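PDB 1NM2: malonyl CoA:acyl carrier protein malonyltransferase from Streptomyces coelicolor, which probably transfers the malonyl group from malonyl-CoA to holo acyl carrier protein, the step that supplies malonyl units for fatty acid biosynthesis. Local coordinates for residues D29-A32 against A33-A37; V238-G241 against T242-L245. All coordinates share one frame; numbering follows the deposited sequence.

Contact 1: D29-A32 against A33-A37; sequences DRVA and AWSDA
R30 and W34 sit one turn apart on helix 27-38 and meet twice, through the backbone and through their side chains. The amide of W34 gives a hydrogen bond to R30 O at 3.0 Å. That same carbonyl oxygen stands over one face of the indole, 3.4 Å from W34 CG and offset toward the rim. The ring gets there because CG of W34 is anti to its own carbonyl carbon (chi1 -67°), which swings the indole back along the preceding turn. Further out, W34 CZ2 lies over one face of the R30 guanidinium, 3.9 Å from NH2, with the two planes 59° apart, so this is no parallel stack. D113 OD2 serves both side chains: it takes a salt bridge from R30 NH2 and a hydrogen bond from W34 NE1.

The backbone follows the i to i+4 pattern of an alpha helix: A33 N bonds to D29 O at 3.1 Å, and D36 N to A32 O at 3.0 Å. V31 O takes the amide N of S35 at 2.8 Å and has S35 OG 2.9 Å away; that OG in turn accepts a hydrogen bond from L42 N, which ties the helix to the start of helix 42-47. With an alanine at W34, D113 would probably lose its indole donor and a gap would open between V31, L42, A66 and I69. On the buried side, V31 CG2 packs at 4.1 Å against W34 CZ3, and both side chains reach L42 of helix 42-47 and residues of helix 57-75.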
ATOM      1  N   ASP A  29       4.681  12.259  20.399  1.00 19.29           N
ATOM      2  CA  ASP A  29       3.518  12.060  21.263  1.00 20.75           C
ATOM      3  C   ASP A  29       2.408  11.258  20.570  1.00 20.97           C
ATOM      4  O   ASP A  29       1.874  10.305  21.143  1.00 21.23           O
ATOM      5  CB  ASP A  29       2.950  13.407  21.730  1.00 21.03           C
ATOM      6  CG  ASP A  29       3.921  14.181  22.614  1.00 22.33           C
ATOM      7  OD1 ASP A  29       4.461  13.588  23.573  1.00 23.82           O
ATOM      8  OD2 ASP A  29       4.132  15.388  22.362  1.00 22.58           O
ATOM      9  N   ARG A  30       2.060  11.635  19.342  1.00 19.73           N
ATOM     10  CA  ARG A  30       1.006  10.921  18.624  1.00 20.32           C
ATOM     11  C   ARG A  30       1.394   9.469  18.369  1.00 19.45           C
ATOM     12  O   ARG A  30       0.606   8.556  18.623  1.00 18.10           O
ATOM     13  CB  ARG A  30       0.680  11.608  17.287  1.00 20.85           C
ATOM     14  CG  ARG A  30       0.085  13.007  17.424  1.00 23.01           C
ATOM     15  CD  ARG A  30      -0.564  13.477  16.117  1.00 23.23           C
ATOM     16  NE  ARG A  30      -1.781  12.729  15.801  1.00 23.56           N
ATOM     17  CZ  ARG A  30      -2.442  12.822  14.647  1.00 25.44           C
ATOM     18  NH1 ARG A  30      -2.001  13.634  13.692  1.00 23.03           N
ATOM     19  NH2 ARG A  30      -3.545  12.109  14.444  1.00 21.54           N
ATOM     20  N   VAL A  31       2.613   9.256  17.876  1.00 18.50           N
ATOM     21  CA  VAL A  31       3.081   7.903  17.585  1.00 18.21           C
ATOM     22  C   VAL A  31       3.098   7.032  18.847  1.00 16.97           C
ATOM     23  O   VAL A  31       2.766   5.848  18.790  1.00 15.77           O
ATOM     24  CB  VAL A  31       4.487   7.929  16.931  1.00 18.47           C
ATOM     25  CG1 VAL A  31       5.001   6.516  16.722  1.00 18.76           C
ATOM     26  CG2 VAL A  31       4.409   8.656  15.593  1.00 16.34           C
ATOM     27  N   ALA A  32       3.470   7.623  19.980  1.00 17.17           N
ATOM     28  CA  ALA A  32       3.507   6.898  21.246  1.00 16.54           C
ATOM     29  C   ALA A  32       2.103   6.427  21.631  1.00 16.22           C
ATOM     30  O   ALA A  32       1.921   5.300  22.091  1.00 18.59           O
ATOM     31  CB  ALA A  32       4.086   7.790  22.352  1.00 16.61           C
ATOM     32  N   ALA A  33       1.112   7.293  21.455  1.00 15.93           N
ATOM     33  CA  ALA A  33      -0.267   6.929  21.782  1.00 15.75           C
ATOM     34  C   ALA A  33      -0.721   5.791  20.870  1.00 15.87           C
ATOM     35  O   ALA A  33      -1.425   4.881  21.311  1.00 15.02           O
ATOM     36  CB  ALA A  33      -1.185   8.134  21.619  1.00 17.45           C
ATOM     37  N   TRP A  34      -0.326   5.845  19.598  1.00 13.85           N
ATOM     38  CA  TRP A  34      -0.684   4.783  18.659  1.00 16.03           C
ATOM     39  C   TRP A  34      -0.021   3.487  19.108  1.00 16.47           C
ATOM     40  O   TRP A  34      -0.659   2.434  19.152  1.00 16.83           O
ATOM     41  CB  TRP A  34      -0.225   5.119  17.236  1.00 15.69           C
ATOM     42  CG  TRP A  34      -0.936   6.282  16.604  1.00 16.42           C
ATOM     43  CD1 TRP A  34      -2.191   6.744  16.902  1.00 16.46           C
ATOM     44  CD2 TRP A  34      -0.470   7.072  15.507  1.00 15.56           C
ATOM     45  NE1 TRP A  34      -2.531   7.771  16.052  1.00 17.65           N
ATOM     46  CE2 TRP A  34      -1.492   7.991  15.186  1.00 16.40           C
ATOM     47  CE3 TRP A  34       0.716   7.090  14.759  1.00 17.27           C
ATOM     48  CZ2 TRP A  34      -1.367   8.919  14.148  1.00 16.23           C
ATOM     49  CZ3 TRP A  34       0.839   8.012  13.727  1.00 15.64           C
ATOM     50  CH2 TRP A  34      -0.196   8.914  13.433  1.00 15.27           C
ATOM     51  N   SER A  35       1.264   3.573  19.445  1.00 17.32           N
ATOM     52  CA  SER A  35       2.010   2.409  19.900  1.00 19.02           C
ATOM     53  C   SER A  35       1.304   1.733  21.075  1.00 21.07           C
ATOM     54  O   SER A  35       1.158   0.507  21.094  1.00 20.28           O
ATOM     55  CB  SER A  35       3.437   2.811  20.301  1.00 19.76           C
ATOM     56  OG  SER A  35       4.164   3.299  19.180  1.00 20.08           O
ATOM     57  N   ASP A  36       0.864   2.525  22.049  1.00 21.19           N
ATOM     58  CA  ASP A  36       0.167   1.964  23.207  1.00 23.08           C
ATOM     59  C   ASP A  36      -1.143   1.307  22.797  1.00 22.36           C
ATOM     60  O   ASP A  36      -1.543   0.296  23.371  1.00 23.15           O
ATOM     61  CB  ASP A  36      -0.137   3.038  24.261  1.00 22.48           C
ATOM     62  CG  ASP A  36       1.112   3.639  24.872  1.00 24.62           C
ATOM     63  OD1 ASP A  36       2.143   2.942  24.960  1.00 24.44           O
ATOM     64  OD2 ASP A  36       1.055   4.816  25.284  1.00 27.60           O
ATOM     65  N   ALA A  37      -1.808   1.875  21.798  1.00 22.37           N
ATOM     66  CA  ALA A  37      -3.083   1.332  21.346  1.00 23.09           C
ATOM     67  C   ALA A  37      -2.975  -0.007  20.622  1.00 23.74           C
ATOM     68  O   ALA A  37      -3.864  -0.849  20.743  1.00 24.03           O
ATOM     69  CB  ALA A  37      -3.796   2.341  20.456  1.00 23.55           C
TER

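Contact 2: V238-G241 against T242-L245; sequences VASG and TEVL
This is a local capping contact at the start of helix 241-251, where the loop that follows strand 228-229 turns into the helix. S240 occupies the N-cap position. A chi1 of 166° turns its OG away from the residue's own N and forward over the first turn, where three donors converge on it. The hydroxyl of T242 donates through OG1 to S240 OG at 2.9 Å, whereas the amides of T242 and E243 reach that oxygen only through weak bonds, the one from E243 N 3.3 Å long but fairly straight at 162°. T242 OG1 is placed for this by a chi1 of 51°, which sets it between its own backbone N and carbonyl carbon.

Regular helix bonding begins at once: V244 N bonds to S240 O at 2.9 Å, and L245 N to G241 O at 3.1 Å. The amide of G241 instead turns to D224 OD2.

Beside the cap, apolar atoms meet. V238 CG1 touches E243 CB at 3.6 Å and V244 CG2 at 3.8 Å, while V244 CG2 also lies 3.2 Å from S240 O. The aliphatic part of E243 runs past S240, its CG 3.8 Å from S240 CB. S240 is thus a serine N-cap, weakly bonded to the T242 and E243 amides, which have no preceding helical carbonyl, and reinforced by the T242 hydroxyl.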
ATOM      1  N   VAL A 238     -15.339   3.967  -4.683  1.00 22.95           N
ATOM      2  CA  VAL A 238     -16.335   3.357  -3.808  1.00 22.89           C
ATOM      3  C   VAL A 238     -16.988   4.440  -2.957  1.00 24.00           C
ATOM      4  O   VAL A 238     -16.315   5.134  -2.194  1.00 22.88           O
ATOM      5  CB  VAL A 238     -15.688   2.299  -2.887  1.00 24.16           C
ATOM      6  CG1 VAL A 238     -16.761   1.565  -2.098  1.00 22.30           C
ATOM      7  CG2 VAL A 238     -14.879   1.320  -3.714  1.00 22.88           C
ATOM      8  N   ALA A 239     -18.304   4.581  -3.084  1.00 23.92           N
ATOM      9  CA  ALA A 239     -19.032   5.608  -2.344  1.00 24.39           C
ATOM     10  C   ALA A 239     -19.484   5.210  -0.942  1.00 22.81           C
ATOM     11  O   ALA A 239     -19.743   6.074  -0.107  1.00 23.41           O
ATOM     12  CB  ALA A 239     -20.240   6.069  -3.164  1.00 24.71           C
ATOM     13  N   SER A 240     -19.562   3.909  -0.683  1.00 21.91           N
ATOM     14  CA  SER A 240     -20.012   3.397   0.612  1.00 21.31           C
ATOM     15  C   SER A 240     -18.897   3.005   1.579  1.00 21.42           C
ATOM     16  O   SER A 240     -17.967   2.294   1.203  1.00 21.07           O
ATOM     17  CB  SER A 240     -20.927   2.188   0.387  1.00 22.29           C
ATOM     18  OG  SER A 240     -21.132   1.470   1.585  1.00 22.82           O
ATOM     19  N   GLY A 241     -19.020   3.455   2.828  1.00 19.58           N
ATOM     20  CA  GLY A 241     -18.032   3.142   3.846  1.00 18.85           C
ATOM     21  C   GLY A 241     -17.934   1.656   4.163  1.00 20.15           C
ATOM     22  O   GLY A 241     -16.838   1.139   4.399  1.00 19.19           O
ATOM     23  N   THR A 242     -19.071   0.965   4.183  1.00 18.23           N
ATOM     24  CA  THR A 242     -19.072  -0.469   4.455  1.00 18.77           C
ATOM     25  C   THR A 242     -18.465  -1.217   3.265  1.00 17.69           C
ATOM     26  O   THR A 242     -17.774  -2.221   3.449  1.00 18.07           O
ATOM     27  CB  THR A 242     -20.505  -1.005   4.728  1.00 20.10           C
ATOM     28  OG1 THR A 242     -21.384  -0.587   3.677  1.00 21.70           O
ATOM     29  CG2 THR A 242     -21.024  -0.488   6.059  1.00 20.84           C
ATOM     30  N   GLU A 243     -18.710  -0.730   2.048  1.00 15.18           N
ATOM     31  CA  GLU A 243     -18.136  -1.373   0.866  1.00 17.15           C
ATOM     32  C   GLU A 243     -16.624  -1.145   0.843  1.00 17.31           C
ATOM     33  O   GLU A 243     -15.862  -1.998   0.369  1.00 17.66           O
ATOM     34  CB  GLU A 243     -18.790  -0.850  -0.423  1.00 18.00           C
ATOM     35  CG  GLU A 243     -20.203  -1.396  -0.641  1.00 21.93           C
ATOM     36  CD  GLU A 243     -20.820  -0.983  -1.969  1.00 26.20           C
ATOM     37  OE1 GLU A 243     -21.920  -1.482  -2.293  1.00 30.61           O
ATOM     38  OE2 GLU A 243     -20.214  -0.163  -2.690  1.00 28.85           O
ATOM     39  N   VAL A 244     -16.188   0.001   1.365  1.00 17.18           N
ATOM     40  CA  VAL A 244     -14.763   0.301   1.432  1.00 15.87           C
ATOM     41  C   VAL A 244     -14.110  -0.711   2.375  1.00 16.53           C
ATOM     42  O   VAL A 244     -13.100  -1.336   2.043  1.00 17.60           O
ATOM     43  CB  VAL A 244     -14.500   1.730   1.980  1.00 17.25           C
ATOM     44  CG1 VAL A 244     -13.035   1.870   2.397  1.00 14.96           C
ATOM     45  CG2 VAL A 244     -14.837   2.772   0.911  1.00 17.99           C
ATOM     46  N   LEU A 245     -14.700  -0.872   3.555  1.00 17.55           N
ATOM     47  CA  LEU A 245     -14.187  -1.806   4.546  1.00 17.14           C
ATOM     48  C   LEU A 245     -14.216  -3.259   4.068  1.00 18.16           C
ATOM     49  O   LEU A 245     -13.257  -4.010   4.285  1.00 19.54           O
ATOM     50  CB  LEU A 245     -14.976  -1.669   5.852  1.00 18.85           C
ATOM     51  CG  LEU A 245     -14.544  -2.566   7.020  1.00 16.98           C
ATOM     52  CD1 LEU A 245     -13.065  -2.379   7.307  1.00 17.76           C
ATOM     53  CD2 LEU A 245     -15.370  -2.236   8.244  1.00 19.19           C
TER

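How the contacts relate
Both contacts are local, one within a helix, the other where a loop enters one, and both belong to the same acyl transferase domain. Contact 1 comes first along the chain, within helix 27-38; contact 2 follows some two hundred residues later, at the start of helix 241-251. Their centres are 27 Å apart and their nearest atoms about 16 Å apart, so neither touches the other. Contact 1 lies on a helix that packs against helices 42-47 and 57-75, and contact 2 follows strand 228-229, an outermost strand of the parallel sheet. The two therefore represent separate features of the fold: most of the length of one helix, with one flank buried, and the capped beginning of another.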